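Local coordinates for transcription initiation factor TFIID subunit 5 (Encephalitozoon cuniculi, PDB 2J4B), which is a subunit of the TFIID and SAGA complexes and probably helps to regulate transcription initiation by RNA polymerase II, at residues A[12-17]-A[111-116]; A[37-42]-A[91-96]; A[105-110]-A[132-137]. All blocks are in the same frame, centred on the assembly; numbering follows the deposited sequence.

Contact 1 (A[12-17]-A[111-116]); sequences YVSLKT and INFLEE
Ser-14 is the first residue of segment 12-17 to meet Phe-113. Its backbone O lies 3.7 Å from Phe-113 CZ, obliquely to the ring. Its hydroxyl OG comes within 3.9 Å of the same CZ. The far corner of the ring therefore rests against both main chain and side chain of one residue. Leu-15 follows and touches the ring twice. Its CA is 3.9 Å from Phe-113 CE2, and its CD1 methyl is 4.1 Å from that carbon. The same CD1 also reaches the CD2 methyl of Leu-114, at 4.5 Å. Phe-113 points CG away from its own backbone N (chi1 176°), which sends the ring out from its helix toward helix 8-21. The axes of the two segments come no closer than 11.5 Å and run at 141°, closer to antiparallel than to perpendicular. The Phe-113 ring spans much of the distance between them, and no hydrogen bond crosses. The site lies within the NTD2 domain of the protein. Trp-18 of helix 8-21 stacks on the Phe-113 ring. Helix 120-129 closes in through Ile-122, which touches both leucines, while Leu-37 of helix 34-47 packs on Leu-15.

Contact 2 (A[37-42]-A[91-96]); sequences LFIHIY and YTFKNS
His-40 and Lys-94 have the nearest CA atoms, 7.1 Å apart, where helix segments 37-42 and 91-95 pass at 102° with their axes 10.6 Å from each other. Phe-93 carries most of the side-chain packing. Its ring reaches across to Ile-39 and His-40. Ile-39 places its CG2 methyl over one face of the ring in a CH-pi contact, 3.9 Å from the centroid and 30° off the ring normal. CG2 is the branch anti to the backbone N of Ile-39; CG1 stands beside that N. The closest pair is Ile-39 CG2 and Phe-93 CE1, at 3.5 Å.

The imidazole of His-40 meets the same corner of the phenyl ring. Phe-93 CE1 sits over one imidazole face, toward the rim, and is 3.7 Å from NE2. The two ring planes are inclined at 51°, an oblique pairing. Water 1 lies in the imidazole plane at the ring edge, hydrogen-bonded to His-40 NE2 at 2.6 Å. The same water is hydrogen-bonded to Ser-96 O, just past the end of helix 88-95. This water connects the buried histidine to the chain where the helix stops. The imidazole also stacks with His-129 of helix 120-129. The Lys-94 side chain touches Phe-43 and Gln-47 of helix 34-47. Here two helices of the largely helical NTD2 domain of TAF5 pack nearly at right angles, with Phe-93 of helix 88-95 against helix 34-47.

Contact 3 (A[105-110]-A[132-137]); sequences YAFDLL and IKVYVG
Phe-107 and Val-134 form a CH-pi contact. The CG2 methyl of Val-134 stands over the centre of the phenyl ring, 3.6 Å from the centroid and only 8° off the ring normal. All six ring carbons are at similar range from it. Val-134 has CG1 anti to its backbone N (chi1 178°), which puts CG2 beside that N and presents it to the ring face. Ordinary apolar packing adds to this. Val-134 CG1 reaches Phe-107 CB at 4.1 Å. Ile-132 CG2 touches the ring obliquely, 4.3 Å from CD1.

Ile-132 and Val-134 both point to the helix because side chains alternate along a strand. Strand 130-135 lies parallel to strand 98-103. Between them the chain runs through helices 104-116 and 120-129, so this is a beta-alpha-beta type of crossover with two helices in the connection. The ring of Phe-107 packs helix 104-116 onto the sheet.

Backbone hydrogen bonds run within the helix and from the strand to its sheet partner; none crosses from helix to strand here. Backbone bonds join Lys-133 to Leu-100 and Met-102, and Tyr-135 to Met-102. The side chains of Ile-132 and Leu-110 both touch Met-102.

Contact 1 is buried, contact 2 is partly buried, and contact 3 lies at the surface, its centre about 17 Å from the centre of the chain. Contacts 1 and 3 share helix 104-116, which meets helix 8-21 in one and the strand in the other. They touch through Leu-15 CD1 and Leu-110 CD1, 4.0 Å apart. Contacts 1 and 2 are on opposite sides of the centre, yet Tyr-12 and Leu-15 pack on helix 34-47. Contacts 2 and 3 do not touch. A phenylalanine ring is central to each. Methyl groups lie over it in contacts 2 and 3, but only contact 2 adds a histidine and a bridging water.

Contact 1 (A[12-17]-A[111-116])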
loop_
_atom_site.group_PDB
_atom_site.type_symbol
_atom_site.label_atom_id
_atom_site.label_comp_id
_atom_site.label_asym_id
_atom_site.label_seq_id
_atom_site.Cartn_x
_atom_site.Cartn_y
_atom_site.Cartn_z
ATOM N N TYR A 12 8.269 -2.163 -0.080
ATOM C CA TYR A 12 7.427 -1.566 0.936
ATOM C C TYR A 12 8.271 -0.973 2.064
ATOM O O TYR A 12 8.126 0.199 2.403
ATOM C CB TYR A 12 6.470 -2.616 1.492
ATOM C CG TYR A 12 5.582 -2.108 2.601
ATOM C CD1 TYR A 12 4.350 -1.540 2.317
ATOM C CD2 TYR A 12 5.970 -2.207 3.925
ATOM C CE1 TYR A 12 3.536 -1.073 3.316
ATOM C CE2 TYR A 12 5.161 -1.743 4.936
ATOM C CZ TYR A 12 3.944 -1.180 4.629
ATOM O OH TYR A 12 3.129 -0.716 5.636
ATOM N N VAL A 13 9.148 -1.790 2.637
ATOM C CA VAL A 13 10.087 -1.341 3.669
ATOM C C VAL A 13 10.938 -0.141 3.248
ATOM O O VAL A 13 11.062 0.828 3.985
ATOM C CB VAL A 13 11.058 -2.483 4.066
ATOM C CG1 VAL A 13 12.100 -1.973 5.053
ATOM C CG2 VAL A 13 10.286 -3.686 4.647
ATOM N N SER A 14 11.542 -0.225 2.072
ATOM C CA SER A 14 12.435 0.824 1.576
ATOM C C SER A 14 11.685 2.156 1.367
ATOM O O SER A 14 12.227 3.239 1.632
ATOM C CB SER A 14 13.106 0.352 0.282
ATOM O OG SER A 14 13.290 1.420 -0.629
ATOM N N LEU A 15 10.440 2.066 0.909
ATOM C CA LEU A 15 9.541 3.214 0.884
ATOM C C LEU A 15 9.205 3.684 2.295
ATOM O O LEU A 15 9.326 4.857 2.611
ATOM C CB LEU A 15 8.256 2.866 0.147
ATOM C CG LEU A 15 7.170 3.947 0.158
ATOM C CD1 LEU A 15 7.662 5.265 -0.439
ATOM C CD2 LEU A 15 5.939 3.416 -0.559
ATOM N N LYS A 16 8.780 2.763 3.145
ATOM C CA LYS A 16 8.492 3.087 4.540
ATOM C C LYS A 16 9.649 3.834 5.211
ATOM O O LYS A 16 9.430 4.823 5.898
ATOM C CB LYS A 16 8.180 1.813 5.317
ATOM C CG LYS A 16 7.790 2.040 6.764
ATOM C CD LYS A 16 7.505 0.719 7.467
ATOM C CE LYS A 16 7.589 0.868 8.963
ATOM N NZ LYS A 16 7.559 -0.446 9.648
ATOM N N THR A 17 10.873 3.364 5.001
ATOM C CA THR A 17 12.044 3.948 5.643
ATOM C C THR A 17 12.355 5.348 5.107
ATOM O O THR A 17 12.860 6.217 5.839
ATOM C CB THR A 17 13.277 3.042 5.444
ATOM O OG1 THR A 17 12.965 1.712 5.892
ATOM C CG2 THR A 17 14.471 3.587 6.196
ATOM N N ILE A 111 7.441 10.475 -6.373
ATOM C CA ILE A 111 7.597 9.815 -7.680
ATOM C C ILE A 111 9.058 9.798 -8.098
ATOM O O ILE A 111 9.524 8.834 -8.695
ATOM C CB ILE A 111 6.749 10.481 -8.807
ATOM C CG1 ILE A 111 5.286 10.645 -8.383
ATOM C CG2 ILE A 111 6.806 9.633 -10.063
ATOM C CD1 ILE A 111 4.554 9.365 -8.267
ATOM N N ASN A 112 9.769 10.874 -7.777
ATOM C CA ASN A 112 11.216 10.924 -7.944
ATOM C C ASN A 112 11.849 9.753 -7.207
ATOM O O ASN A 112 12.687 9.040 -7.745
ATOM C CB ASN A 112 11.786 12.249 -7.406
ATOM C CG ASN A 112 11.400 13.461 -8.250
ATOM O OD1 ASN A 112 10.940 13.333 -9.377
ATOM N ND2 ASN A 112 11.591 14.646 -7.697
ATOM N N PHE A 113 11.435 9.537 -5.969
ATOM C CA PHE A 113 11.990 8.429 -5.176
ATOM C C PHE A 113 11.716 7.055 -5.801
ATOM O O PHE A 113 12.614 6.219 -5.911
ATOM C CB PHE A 113 11.441 8.458 -3.743
ATOM C CG PHE A 113 11.898 7.315 -2.928
ATOM C CD1 PHE A 113 13.212 7.246 -2.499
ATOM C CD2 PHE A 113 11.048 6.279 -2.631
ATOM C CE1 PHE A 113 13.648 6.179 -1.776
ATOM C CE2 PHE A 113 11.494 5.197 -1.911
ATOM C CZ PHE A 113 12.777 5.152 -1.475
ATOM N N LEU A 114 10.472 6.817 -6.207
ATOM C CA LEU A 114 10.110 5.531 -6.829
ATOM C C LEU A 114 10.791 5.309 -8.190
ATOM O O LEU A 114 11.230 4.204 -8.495
ATOM C CB LEU A 114 8.599 5.416 -6.983
ATOM C CG LEU A 114 7.770 5.558 -5.706
ATOM C CD1 LEU A 114 6.299 5.816 -6.071
ATOM C CD2 LEU A 114 7.926 4.322 -4.820
ATOM N N GLU A 115 10.881 6.357 -8.999
ATOM C CA GLU A 115 11.585 6.279 -10.298
ATOM C C GLU A 115 13.102 6.164 -10.178
ATOM O O GLU A 115 13.754 5.502 -10.992
ATOM C CB GLU A 115 11.264 7.501 -11.158
ATOM C CG GLU A 115 9.882 7.447 -11.784
ATOM C CD GLU A 115 9.571 8.662 -12.650
ATOM O OE1 GLU A 115 10.070 9.781 -12.370
ATOM O OE2 GLU A 115 8.813 8.481 -13.621
ATOM N N GLU A 116 13.678 6.829 -9.184
ATOM C CA GLU A 116 15.126 6.796 -9.015
ATOM C C GLU A 116 15.589 5.442 -8.486
ATOM O O GLU A 116 16.736 5.047 -8.681
ATOM C CB GLU A 116 15.584 7.917 -8.083
ATOM C CG GLU A 116 17.105 7.972 -7.879
ATOM C CD GLU A 116 17.569 9.321 -7.350
ATOM O OE1 GLU A 116 16.745 10.033 -6.716
ATOM O OE2 GLU A 116 18.746 9.683 -7.571
#

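Contact 2 (A[37-42]-A[91-96])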
loop_
_atom_site.group_PDB
_atom_site.type_symbol
_atom_site.label_atom_id
_atom_site.label_comp_id
_atom_site.label_asym_id
_atom_site.label_seq_id
_atom_site.Cartn_x
_atom_site.Cartn_y
_atom_site.Cartn_z
ATOM N N LEU A 37 -1.075 0.261 -0.181
ATOM C CA LEU A 37 0.041 -0.519 -0.688
ATOM C C LEU A 37 0.205 -1.833 0.094
ATOM O O LEU A 37 0.421 -2.897 -0.491
ATOM C CB LEU A 37 1.325 0.291 -0.585
ATOM C CG LEU A 37 2.605 -0.426 -1.024
ATOM C CD1 LEU A 37 2.445 -1.198 -2.366
ATOM C CD2 LEU A 37 3.754 0.618 -1.091
ATOM N N PHE A 38 0.112 -1.724 1.419
ATOM C CA PHE A 38 0.186 -2.855 2.341
ATOM C C PHE A 38 -0.835 -3.959 2.052
ATOM O O PHE A 38 -0.488 -5.123 1.927
ATOM C CB PHE A 38 -0.020 -2.337 3.762
ATOM C CG PHE A 38 -0.232 -3.402 4.790
ATOM C CD1 PHE A 38 0.837 -4.119 5.296
ATOM C CD2 PHE A 38 -1.497 -3.642 5.303
ATOM C CE1 PHE A 38 0.642 -5.081 6.290
ATOM C CE2 PHE A 38 -1.706 -4.591 6.307
ATOM C CZ PHE A 38 -0.635 -5.309 6.795
ATOM N N ILE A 39 -2.096 -3.577 1.961
ATOM C CA ILE A 39 -3.157 -4.532 1.660
ATOM C C ILE A 39 -2.867 -5.144 0.309
ATOM O O ILE A 39 -2.960 -6.355 0.130
ATOM C CB ILE A 39 -4.545 -3.844 1.640
ATOM C CG1 ILE A 39 -4.926 -3.387 3.056
ATOM C CG2 ILE A 39 -5.616 -4.782 1.078
ATOM C CD1 ILE A 39 -4.924 -4.502 4.091
ATOM N N HIS A 40 -2.485 -4.300 -0.642
ATOM C CA HIS A 40 -2.266 -4.770 -1.999
ATOM C C HIS A 40 -1.152 -5.806 -2.081
ATOM O O HIS A 40 -1.239 -6.743 -2.869
ATOM C CB HIS A 40 -2.008 -3.604 -2.957
ATOM C CG HIS A 40 -3.252 -3.052 -3.566
ATOM N ND1 HIS A 40 -4.091 -3.809 -4.353
ATOM C CD2 HIS A 40 -3.807 -1.820 -3.498
ATOM C CE1 HIS A 40 -5.106 -3.065 -4.751
ATOM N NE2 HIS A 40 -4.958 -1.853 -4.243
ATOM N N ILE A 41 -0.095 -5.619 -1.306
ATOM C CA ILE A 41 0.967 -6.636 -1.211
ATOM C C ILE A 41 0.459 -7.952 -0.597
ATOM O O ILE A 41 0.745 -9.044 -1.095
ATOM C CB ILE A 41 2.174 -6.094 -0.406
ATOM C CG1 ILE A 41 2.846 -4.957 -1.207
ATOM C CG2 ILE A 41 3.156 -7.206 -0.086
ATOM C CD1 ILE A 41 3.842 -4.146 -0.403
ATOM N N TYR A 42 -0.311 -7.832 0.476
ATOM C CA TYR A 42 -0.961 -8.964 1.109
ATOM C C TYR A 42 -1.846 -9.747 0.139
ATOM O O TYR A 42 -1.758 -10.965 0.051
ATOM C CB TYR A 42 -1.806 -8.444 2.252
ATOM C CG TYR A 42 -2.484 -9.487 3.109
ATOM C CD1 TYR A 42 -1.735 -10.367 3.897
ATOM C CD2 TYR A 42 -3.874 -9.558 3.179
ATOM C CE1 TYR A 42 -2.348 -11.305 4.708
ATOM C CE2 TYR A 42 -4.498 -10.505 3.995
ATOM C CZ TYR A 42 -3.720 -11.370 4.756
ATOM O OH TYR A 42 -4.316 -12.306 5.566
ATOM N N TYR A 91 -12.912 -7.858 -1.909
ATOM C CA TYR A 91 -13.053 -7.843 -3.360
ATOM C C TYR A 91 -13.081 -6.426 -3.871
ATOM O O TYR A 91 -12.388 -6.088 -4.825
ATOM C CB TYR A 91 -14.343 -8.556 -3.780
ATOM C CG TYR A 91 -14.511 -8.737 -5.275
ATOM C CD1 TYR A 91 -13.881 -9.773 -5.944
ATOM C CD2 TYR A 91 -15.315 -7.881 -6.010
ATOM C CE1 TYR A 91 -14.037 -9.941 -7.313
ATOM C CE2 TYR A 91 -15.487 -8.044 -7.381
ATOM C CZ TYR A 91 -14.849 -9.068 -8.024
ATOM O OH TYR A 91 -15.025 -9.216 -9.381
ATOM N N THR A 92 -13.893 -5.598 -3.231
ATOM C CA THR A 92 -14.008 -4.196 -3.612
ATOM C C THR A 92 -12.663 -3.506 -3.511
ATOM O O THR A 92 -12.290 -2.736 -4.387
ATOM C CB THR A 92 -15.012 -3.460 -2.741
ATOM O OG1 THR A 92 -16.323 -3.920 -3.060
ATOM C CG2 THR A 92 -14.941 -1.966 -2.993
ATOM N N PHE A 93 -11.922 -3.801 -2.452
ATOM C CA PHE A 93 -10.629 -3.186 -2.276
ATOM C C PHE A 93 -9.657 -3.594 -3.401
ATOM O O PHE A 93 -8.866 -2.785 -3.882
ATOM C CB PHE A 93 -10.045 -3.526 -0.908
ATOM C CG PHE A 93 -8.868 -2.674 -0.551
ATOM C CD1 PHE A 93 -7.650 -2.875 -1.161
ATOM C CD2 PHE A 93 -8.997 -1.634 0.356
ATOM C CE1 PHE A 93 -6.577 -2.070 -0.871
ATOM C CE2 PHE A 93 -7.918 -0.831 0.664
ATOM C CZ PHE A 93 -6.707 -1.052 0.047
ATOM N N LYS A 94 -9.721 -4.852 -3.817
ATOM C CA LYS A 94 -8.804 -5.365 -4.809
ATOM C C LYS A 94 -9.091 -4.822 -6.206
ATOM O O LYS A 94 -8.182 -4.661 -7.015
ATOM C CB LYS A 94 -8.856 -6.900 -4.847
ATOM C CG LYS A 94 -7.730 -7.500 -5.680
ATOM C CD LYS A 94 -7.734 -9.004 -5.679
ATOM C CE LYS A 94 -8.062 -9.591 -7.059
ATOM N NZ LYS A 94 -9.532 -9.852 -7.236
ATOM N N ASN A 95 -10.362 -4.559 -6.485
ATOM C CA ASN A 95 -10.801 -4.244 -7.842
ATOM C C ASN A 95 -11.187 -2.783 -8.062
ATOM O O ASN A 95 -11.527 -2.407 -9.183
ATOM C CB ASN A 95 -11.982 -5.135 -8.192
ATOM C CG ASN A 95 -11.597 -6.591 -8.241
ATOM O OD1 ASN A 95 -10.567 -6.942 -8.821
ATOM N ND2 ASN A 95 -12.404 -7.447 -7.621
ATOM N N SER A 96 -11.143 -1.968 -7.004
ATOM C CA SER A 96 -11.530 -0.555 -7.096
ATOM C C SER A 96 -10.399 0.370 -6.710
ATOM O O SER A 96 -9.385 -0.064 -6.153
ATOM C CB SER A 96 -12.719 -0.266 -6.196
ATOM O OG SER A 96 -13.885 -0.850 -6.740
HETATM O O HOH W 1 -6.936 -0.186 -4.203
#

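Contact 3 (A[105-110]-A[132-137])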
loop_
_atom_site.group_PDB
_atom_site.type_symbol
_atom_site.label_atom_id
_atom_site.label_comp_id
_atom_site.label_asym_id
_atom_site.label_seq_id
_atom_site.Cartn_x
_atom_site.Cartn_y
_atom_site.Cartn_z
ATOM N N TYR A 105 4.342 19.046 -3.820
ATOM C CA TYR A 105 5.726 18.742 -3.475
ATOM C C TYR A 105 5.932 17.288 -2.980
ATOM O O TYR A 105 6.801 16.584 -3.470
ATOM C CB TYR A 105 6.234 19.733 -2.437
ATOM C CG TYR A 105 6.151 21.165 -2.891
ATOM C CD1 TYR A 105 6.817 21.586 -4.031
ATOM C CD2 TYR A 105 5.390 22.100 -2.190
ATOM C CE1 TYR A 105 6.732 22.891 -4.461
ATOM C CE2 TYR A 105 5.311 23.411 -2.612
ATOM C CZ TYR A 105 5.981 23.796 -3.753
ATOM O OH TYR A 105 5.910 25.103 -4.201
ATOM N N ALA A 106 5.143 16.860 -1.997
ATOM C CA ALA A 106 5.166 15.473 -1.515
ATOM C C ALA A 106 5.019 14.490 -2.672
ATOM O O ALA A 106 5.767 13.500 -2.772
ATOM C CB ALA A 106 4.054 15.245 -0.497
ATOM N N PHE A 107 4.046 14.762 -3.537
ATOM C CA PHE A 107 3.873 13.976 -4.744
ATOM C C PHE A 107 5.185 13.912 -5.535
ATOM O O PHE A 107 5.672 12.830 -5.851
ATOM C CB PHE A 107 2.762 14.573 -5.620
ATOM C CG PHE A 107 2.456 13.772 -6.854
ATOM C CD1 PHE A 107 1.877 12.511 -6.756
ATOM C CD2 PHE A 107 2.720 14.288 -8.116
ATOM C CE1 PHE A 107 1.563 11.782 -7.897
ATOM C CE2 PHE A 107 2.421 13.576 -9.252
ATOM C CZ PHE A 107 1.849 12.321 -9.152
ATOM N N ASP A 108 5.751 15.068 -5.858
ATOM C CA ASP A 108 6.955 15.098 -6.679
ATOM C C ASP A 108 8.123 14.341 -6.009
ATOM O O ASP A 108 8.771 13.485 -6.628
ATOM C CB ASP A 108 7.332 16.530 -7.034
ATOM C CG ASP A 108 8.207 16.601 -8.263
ATOM O OD1 ASP A 108 9.306 16.011 -8.250
ATOM O OD2 ASP A 108 7.802 17.225 -9.263
ATOM N N LEU A 109 8.374 14.618 -4.741
ATOM C CA LEU A 109 9.371 13.849 -4.009
ATOM C C LEU A 109 9.086 12.349 -4.115
ATOM O O LEU A 109 10.008 11.558 -4.353
ATOM C CB LEU A 109 9.445 14.303 -2.544
ATOM C CG LEU A 109 10.125 15.672 -2.392
ATOM C CD1 LEU A 109 9.827 16.303 -1.033
ATOM C CD2 LEU A 109 11.644 15.582 -2.635
ATOM N N LEU A 110 7.814 11.968 -3.958
ATOM C CA LEU A 110 7.407 10.551 -3.938
ATOM C C LEU A 110 7.690 9.825 -5.242
ATOM O O LEU A 110 8.131 8.686 -5.222
ATOM C CB LEU A 110 5.914 10.410 -3.605
ATOM C CG LEU A 110 5.293 9.000 -3.732
ATOM C CD1 LEU A 110 5.851 8.025 -2.650
ATOM C CD2 LEU A 110 3.796 9.070 -3.679
ATOM N N ILE A 132 -4.874 9.412 -6.933
ATOM C CA ILE A 132 -4.229 10.485 -6.178
ATOM C C ILE A 132 -4.631 11.861 -6.732
ATOM O O ILE A 132 -4.341 12.178 -7.874
ATOM C CB ILE A 132 -2.688 10.361 -6.206
ATOM C CG1 ILE A 132 -2.237 8.971 -5.723
ATOM C CG2 ILE A 132 -2.034 11.460 -5.357
ATOM C CD1 ILE A 132 -0.690 8.730 -5.783
ATOM N N LYS A 133 -5.310 12.659 -5.913
ATOM C CA LYS A 133 -5.558 14.051 -6.221
ATOM C C LYS A 133 -4.393 14.926 -5.780
ATOM O O LYS A 133 -4.147 15.075 -4.579
ATOM C CB LYS A 133 -6.821 14.534 -5.535
ATOM C CG LYS A 133 -7.068 16.026 -5.767
ATOM C CD LYS A 133 -8.415 16.448 -5.271
ATOM C CE LYS A 133 -8.409 17.911 -4.934
ATOM N NZ LYS A 133 -7.804 18.693 -6.023
ATOM N N VAL A 134 -3.691 15.526 -6.743
ATOM C CA VAL A 134 -2.492 16.323 -6.440
ATOM C C VAL A 134 -2.895 17.784 -6.312
ATOM O O VAL A 134 -3.254 18.418 -7.301
ATOM C CB VAL A 134 -1.391 16.147 -7.520
ATOM C CG1 VAL A 134 -0.165 17.021 -7.222
ATOM C CG2 VAL A 134 -0.991 14.688 -7.650
ATOM N N TYR A 135 -2.882 18.301 -5.082
ATOM C CA TYR A 135 -3.253 19.691 -4.834
ATOM C C TYR A 135 -2.133 20.578 -5.312
ATOM O O TYR A 135 -0.988 20.402 -4.890
ATOM C CB TYR A 135 -3.540 20.002 -3.353
ATOM C CG TYR A 135 -3.760 21.487 -3.169
ATOM C CD1 TYR A 135 -4.987 22.079 -3.469
ATOM C CD2 TYR A 135 -2.715 22.322 -2.796
ATOM C CE1 TYR A 135 -5.166 23.446 -3.355
ATOM C CE2 TYR A 135 -2.897 23.701 -2.680
ATOM C CZ TYR A 135 -4.109 24.245 -2.967
ATOM O OH TYR A 135 -4.262 25.602 -2.852
ATOM N N VAL A 136 -2.478 21.539 -6.175
ATOM C CA VAL A 136 -1.491 22.424 -6.790
ATOM C C VAL A 136 -1.671 23.853 -6.321
ATOM O O VAL A 136 -2.796 24.367 -6.278
ATOM C CB VAL A 136 -1.614 22.433 -8.321
ATOM C CG1 VAL A 136 -0.642 23.434 -8.915
ATOM C CG2 VAL A 136 -1.374 21.056 -8.872
ATOM N N GLY A 137 -0.562 24.502 -5.986
ATOM C CA GLY A 137 -0.583 25.935 -5.652
ATOM C C GLY A 137 0.368 26.263 -4.517
ATOM O O GLY A 137 1.072 25.367 -4.031
#